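Local coordinates for protein ricin B-related lectin (Polyporus squamosus, PDB 5MUA) that probably binds carbohydrates through its ricin-type lectin part and carries a papain-like protease domain that binds calcium and the inhibitor E-64, at residues Ser189-Gln192 / Ala193-Leu196; Arg202-Ile205 / Phe206-Asp209. One frame throughout, in Å; residues are numbered along the deposited sequence. Where two conformers were deposited one is given.

Contact 1 ends helix 184-194 and contact 2 begins helix 208-226, so the two describe how one helix is closed and the next is opened with a loop between them. Their centres lie 18 Å apart, yet they touch directly: Leu196 CD2 packs against Phe206 CE2 at 3.9 Å. Contact 2 holds part of the protease-like site, with two calcium ions and the inhibitor E-64 joined to Cys208. Contact 1 stands back from it, the side chain of Leu196 being about 11 Å from a bound calcium ion and about 12 Å from E-64. The Leu196-Phe206 pair is thus an apolar link between the turn that follows helix 184-194 and the metal-bound turn.

Contact 1. Residues Ser189-Gln192 / Ala193-Leu196; sequences SIWQ and ASGL
The indole of Trp191 faces the Ser194 hydroxyl and meets Leu196 at a slant, the three side chains gathering where helix 184-194 runs out. With CG anti to the backbone N (chi1 180°), the indole projects outward from the helix beside its own carbonyl group, so that Ser194 OG stands over one face, 4.2 Å from Trp191 CD1, while Leu196 CB comes obliquely to Trp191 NE1 at 3.8 Å.

The serine does two jobs. Its OG gives a hydrogen bond to Trp191 O at 2.7 Å, in the carbonyl plane and on a lone pair, and accepts one from Leu196 N at 3.0 Å, which makes an ST turn. Ser194 N also bonds to Trp191 O, but from above the carbonyl plane, so this one oxygen is gripped twice. The chain then leaves the helix at Gly195 with positive phi (80°).

Outside this stretch, Trp191 NE1 donates to Pro267 O and its ring stands edge-to-face with Phe265 and Phe215. Ile190 and Leu196 rest on helix 208-226, packing against Phe215, with Trp222 and Phe211 respectively completing their contacts.

Contact 2. Residues Arg202-Ile205 / Phe206-Asp209; sequences RSEI and FDCD. With CA (calcium ion), chain H; CA (calcium ion), chain I; E64 (N-[N-[1-hydroxycarboxyethyl-carbonyl]leucylamino-butyl]-guanidine), chain K.
The Phe206 ring receives Ile205 O at its edge, near the ring plane, and meets Phe211 edge-to-face. The Arg202 guanidinium has Ile205 CG2 on one face, 3.5 Å above its plane and displaced toward the rim, while its polar end is held by Phe227 of the second subunit. A third flat group, the Asp207 carboxylate, is divided between two calcium ions: OD1 binds the chain H ion and OD2, at 2.5 Å, the chain I ion. Placing CG between the backbone N and the carbonyl carbon (chi1 62°) swings this carboxylate back toward Glu204.

Asp209 completes the bridge differently. Both its oxygens hold the chain H ion, and OD2 also reaches the chain I ion at 2.3 Å. Glu204 contributes its backbone O to the chain H ion, whereas its side chain takes a hydrogen bond from Ser203 OG at OE1, from above the carboxylate plane. Water 1 links Ser203 OG to Asp207 OD2. The concentrated negative charge is presumably offset by the two ions.

Arg202 and Phe206 close the turn as a hydrogen-bonded antiparallel pair; the Arg202 N to Phe206 O bond is nearly straight (177°). Asp210, with Ser175 and Asp176 of the second subunit, adds further metal ligands, so the ions lie at a subunit interface.

At the start of helix 208-226, Cys208 SG is bonded covalently to C2 of E-64 at 1.9 Å, and Cys208 N donates to the inhibitor's O1 at 2.9 Å. The inhibitor's O4 binds the chain I ion directly. A cysteine opening a helix, with His248 beside it on strand 246-255, is the hallmark of a papain-like active site, here coupled to a two-calcium cluster.

Contact 1. Residues Ser189-Gln192 / Ala193-Leu196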
loop_
_atom_site.group_PDB
_atom_site.type_symbol
_atom_site.label_atom_id
_atom_site.label_comp_id
_atom_site.label_asym_id
_atom_site.label_seq_id
_atom_site.Cartn_x
_atom_site.Cartn_y
_atom_site.Cartn_z
ATOM N N SER B 189 -16.878 -0.024 1.899
ATOM C CA SER B 189 -16.794 -0.894 3.065
ATOM C C SER B 189 -15.305 -1.145 3.409
ATOM O O SER B 189 -14.930 -1.148 4.554
ATOM C CB SER B 189 -17.609 -2.210 2.898
ATOM O OG SER B 189 -16.910 -3.126 2.085
ATOM N N ILE B 190 -14.477 -1.298 2.397
ATOM C CA ILE B 190 -13.001 -1.464 2.599
ATOM C C ILE B 190 -12.440 -0.213 3.252
ATOM O O ILE B 190 -11.627 -0.300 4.142
ATOM C CB ILE B 190 -12.249 -1.774 1.264
ATOM C CG1 ILE B 190 -12.684 -3.117 0.719
ATOM C CG2 ILE B 190 -10.698 -1.818 1.470
ATOM C CD1 ILE B 190 -12.413 -3.289 -0.784
ATOM N N TRP B 191 -12.859 0.948 2.757
ATOM C CA TRP B 191 -12.378 2.222 3.223
ATOM C C TRP B 191 -12.811 2.447 4.674
ATOM O O TRP B 191 -11.982 2.825 5.504
ATOM C CB TRP B 191 -12.840 3.378 2.312
ATOM C CG TRP B 191 -12.302 4.670 2.863
ATOM C CD1 TRP B 191 -11.089 5.154 2.664
ATOM C CD2 TRP B 191 -12.984 5.593 3.720
ATOM N NE1 TRP B 191 -10.912 6.350 3.337
ATOM C CE2 TRP B 191 -12.071 6.628 4.015
ATOM C CE3 TRP B 191 -14.256 5.622 4.304
ATOM C CZ2 TRP B 191 -12.402 7.704 4.822
ATOM C CZ3 TRP B 191 -14.602 6.725 5.130
ATOM C CH2 TRP B 191 -13.668 7.736 5.378
ATOM N N GLN B 192 -14.088 2.160 4.977
ATOM C CA GLN B 192 -14.613 2.239 6.344
ATOM C C GLN B 192 -13.775 1.329 7.251
ATOM O O GLN B 192 -13.389 1.770 8.324
ATOM C CB GLN B 192 -16.176 1.933 6.451
ATOM C CG GLN B 192 -16.942 3.085 5.768
ATOM C CD GLN B 192 -17.044 4.343 6.610
ATOM O OE1 GLN B 192 -16.554 4.377 7.731
ATOM N NE2 GLN B 192 -17.663 5.386 6.062
ATOM N N ALA B 193 -13.448 0.108 6.824
ATOM C CA ALA B 193 -12.717 -0.800 7.645
ATOM C C ALA B 193 -11.252 -0.399 7.844
ATOM O O ALA B 193 -10.624 -0.867 8.798
ATOM C CB ALA B 193 -12.762 -2.190 7.054
ATOM N N SER B 194 -10.703 0.423 6.937
ATOM C CA SER B 194 -9.258 0.773 6.951
ATOM C C SER B 194 -8.920 1.655 8.150
ATOM O O SER B 194 -7.764 1.643 8.591
ATOM C CB SER B 194 -8.829 1.500 5.645
ATOM O OG SER B 194 -9.334 2.864 5.659
ATOM N N GLY B 195 -9.864 2.437 8.617
ATOM C CA GLY B 195 -9.641 3.414 9.655
ATOM C C GLY B 195 -9.002 4.703 9.121
ATOM O O GLY B 195 -8.728 5.629 9.905
ATOM N N LEU B 196 -8.742 4.801 7.815
ATOM C CA LEU B 196 -8.261 6.038 7.227
ATOM C C LEU B 196 -9.080 7.295 7.559
ATOM O O LEU B 196 -8.526 8.377 7.794
ATOM C CB LEU B 196 -7.991 5.910 5.725
ATOM C CG LEU B 196 -6.856 4.967 5.398
ATOM C CD1 LEU B 196 -6.827 4.654 3.891
ATOM C CD2 LEU B 196 -5.490 5.516 5.826
#

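Contact 2. Residues Arg202-Ile205 / Phe206-Asp209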
loop_
_atom_site.group_PDB
_atom_site.type_symbol
_atom_site.label_atom_id
_atom_site.label_comp_id
_atom_site.label_asym_id
_atom_site.label_seq_id
_atom_site.Cartn_x
_atom_site.Cartn_y
_atom_site.Cartn_z
ATOM N N ARG B 202 -1.284 14.387 8.602
ATOM C CA ARG B 202 -0.081 15.077 9.123
ATOM C C ARG B 202 0.911 15.175 8.014
ATOM O O ARG B 202 1.205 14.168 7.285
ATOM C CB ARG B 202 0.480 14.398 10.349
ATOM C CG ARG B 202 -0.538 14.158 11.471
ATOM C CD ARG B 202 0.111 13.708 12.797
ATOM N NE ARG B 202 0.483 12.273 12.735
ATOM C CZ ARG B 202 1.670 11.772 13.028
ATOM N NH1 ARG B 202 2.660 12.586 13.467
ATOM N NH2 ARG B 202 1.897 10.480 12.926
ATOM N N SER B 203 1.499 16.360 7.902
ATOM C CA SER B 203 2.364 16.685 6.812
ATOM C C SER B 203 3.558 15.742 6.733
ATOM O O SER B 203 4.188 15.494 7.744
ATOM C CB SER B 203 2.831 18.123 6.925
ATOM O OG SER B 203 3.507 18.488 5.742
ATOM N N GLU B 204 3.824 15.233 5.533
ATOM C CA GLU B 204 4.911 14.213 5.226
ATOM C C GLU B 204 4.736 12.848 5.844
ATOM O O GLU B 204 4.796 11.812 5.137
ATOM C CB GLU B 204 6.294 14.774 5.508
ATOM C CG GLU B 204 6.776 15.859 4.516
ATOM C CD GLU B 204 6.119 17.222 4.719
ATOM O OE1 GLU B 204 5.882 17.607 5.890
ATOM O OE2 GLU B 204 5.888 17.889 3.683
ATOM N N ILE B 205 4.519 12.776 7.155
ATOM C CA ILE B 205 4.551 11.549 7.884
ATOM C C ILE B 205 3.271 10.697 7.659
ATOM O O ILE B 205 3.322 9.496 7.676
ATOM C CB ILE B 205 4.824 11.874 9.362
ATOM C CG1 ILE B 205 5.224 10.643 10.148
ATOM C CG2 ILE B 205 3.635 12.604 10.042
ATOM C CD1 ILE B 205 6.454 9.872 9.650
ATOM N N PHE B 206 2.164 11.376 7.443
ATOM C CA PHE B 206 0.943 10.715 7.008
ATOM C C PHE B 206 0.023 11.688 6.284
ATOM O O PHE B 206 -0.974 12.151 6.777
ATOM C CB PHE B 206 0.237 9.997 8.146
ATOM C CG PHE B 206 -0.513 8.805 7.650
ATOM C CD1 PHE B 206 0.150 7.587 7.454
ATOM C CD2 PHE B 206 -1.837 8.907 7.342
ATOM C CE1 PHE B 206 -0.487 6.456 6.973
ATOM C CE2 PHE B 206 -2.490 7.775 6.813
ATOM C CZ PHE B 206 -1.830 6.569 6.641
ATOM N N ASP B 207 0.397 11.946 5.038
ATOM C CA ASP B 207 -0.196 12.909 4.153
ATOM C C ASP B 207 -0.773 12.214 2.873
ATOM O O ASP B 207 -0.966 10.986 2.888
ATOM C CB ASP B 207 0.645 14.149 3.969
ATOM C CG ASP B 207 2.013 13.875 3.346
ATOM O OD1 ASP B 207 2.358 12.655 3.190
ATOM O OD2 ASP B 207 2.643 14.873 2.896
ATOM N N CYS B 208 -1.133 12.977 1.833
ATOM C CA CYS B 208 -1.985 12.394 0.791
ATOM C C CYS B 208 -1.314 11.152 0.197
ATOM O O CYS B 208 -1.999 10.146 -0.058
ATOM C CB CYS B 208 -2.254 13.354 -0.306
ATOM S SG CYS B 208 -0.857 14.111 -1.177
ATOM N N ASP B 209 -0.001 11.185 -0.002
ATOM C CA ASP B 209 0.641 10.027 -0.529
ATOM C C ASP B 209 0.396 8.789 0.324
ATOM O O ASP B 209 0.240 7.686 -0.219
ATOM C CB ASP B 209 2.122 10.243 -0.843
ATOM C CG ASP B 209 2.976 10.606 0.396
ATOM O OD1 ASP B 209 3.443 9.683 1.097
ATOM O OD2 ASP B 209 3.092 11.836 0.645
HETATM CA CA CA H . 4.118 11.117 2.937
HETATM CA CA CA I . 3.933 13.984 0.975
HETATM C C1 E64 K . -1.715 16.224 0.420
HETATM O O1 E64 K . -1.594 15.853 1.585
HETATM O O2 E64 K . -2.740 16.833 -0.028
HETATM C C2 E64 K . -0.674 15.849 -0.554
HETATM C C3 E64 K . 0.710 16.088 0.054
HETATM O O3 E64 K . 0.691 17.507 0.039
HETATM C C4 E64 K . 1.815 15.581 -0.799
HETATM O O4 E64 K . 2.351 14.546 -0.567
HETATM N N1 E64 K . 2.112 16.250 -1.865
HETATM C C6 E64 K . 3.157 15.900 -2.815
HETATM C C7 E64 K . 2.788 15.314 -4.163
HETATM C C8 E64 K . 1.824 14.137 -4.098
HETATM C C9 E64 K . 2.552 12.889 -3.595
HETATM C C10 E64 K . 1.299 13.928 -5.454
HETATM C C11 E64 K . 4.345 16.836 -2.864
HETATM O O5 E64 K . 4.221 17.812 -3.588
HETATM N N2 E64 K . 5.439 16.620 -2.175
HETATM C C12 E64 K . 6.695 17.376 -2.348
HETATM C C13 E64 K . 7.803 16.437 -2.808
HETATM C C14 E64 K . 9.220 17.063 -2.871
HETATM C C15 E64 K . 9.793 16.938 -4.281
HETATM N N3 E64 K . 11.244 17.151 -4.217
HETATM C C16 E64 K . 12.099 16.977 -5.210
HETATM N N4 E64 K . 11.665 16.731 -6.461
HETATM N N5 E64 K . 13.443 16.998 -4.926
HETATM O O HOH W 1 2.287 17.430 2.897
HETATM O O HOH W 2 4.639 16.419 0.900
HETATM O O HOH W 3 5.251 8.987 3.562
#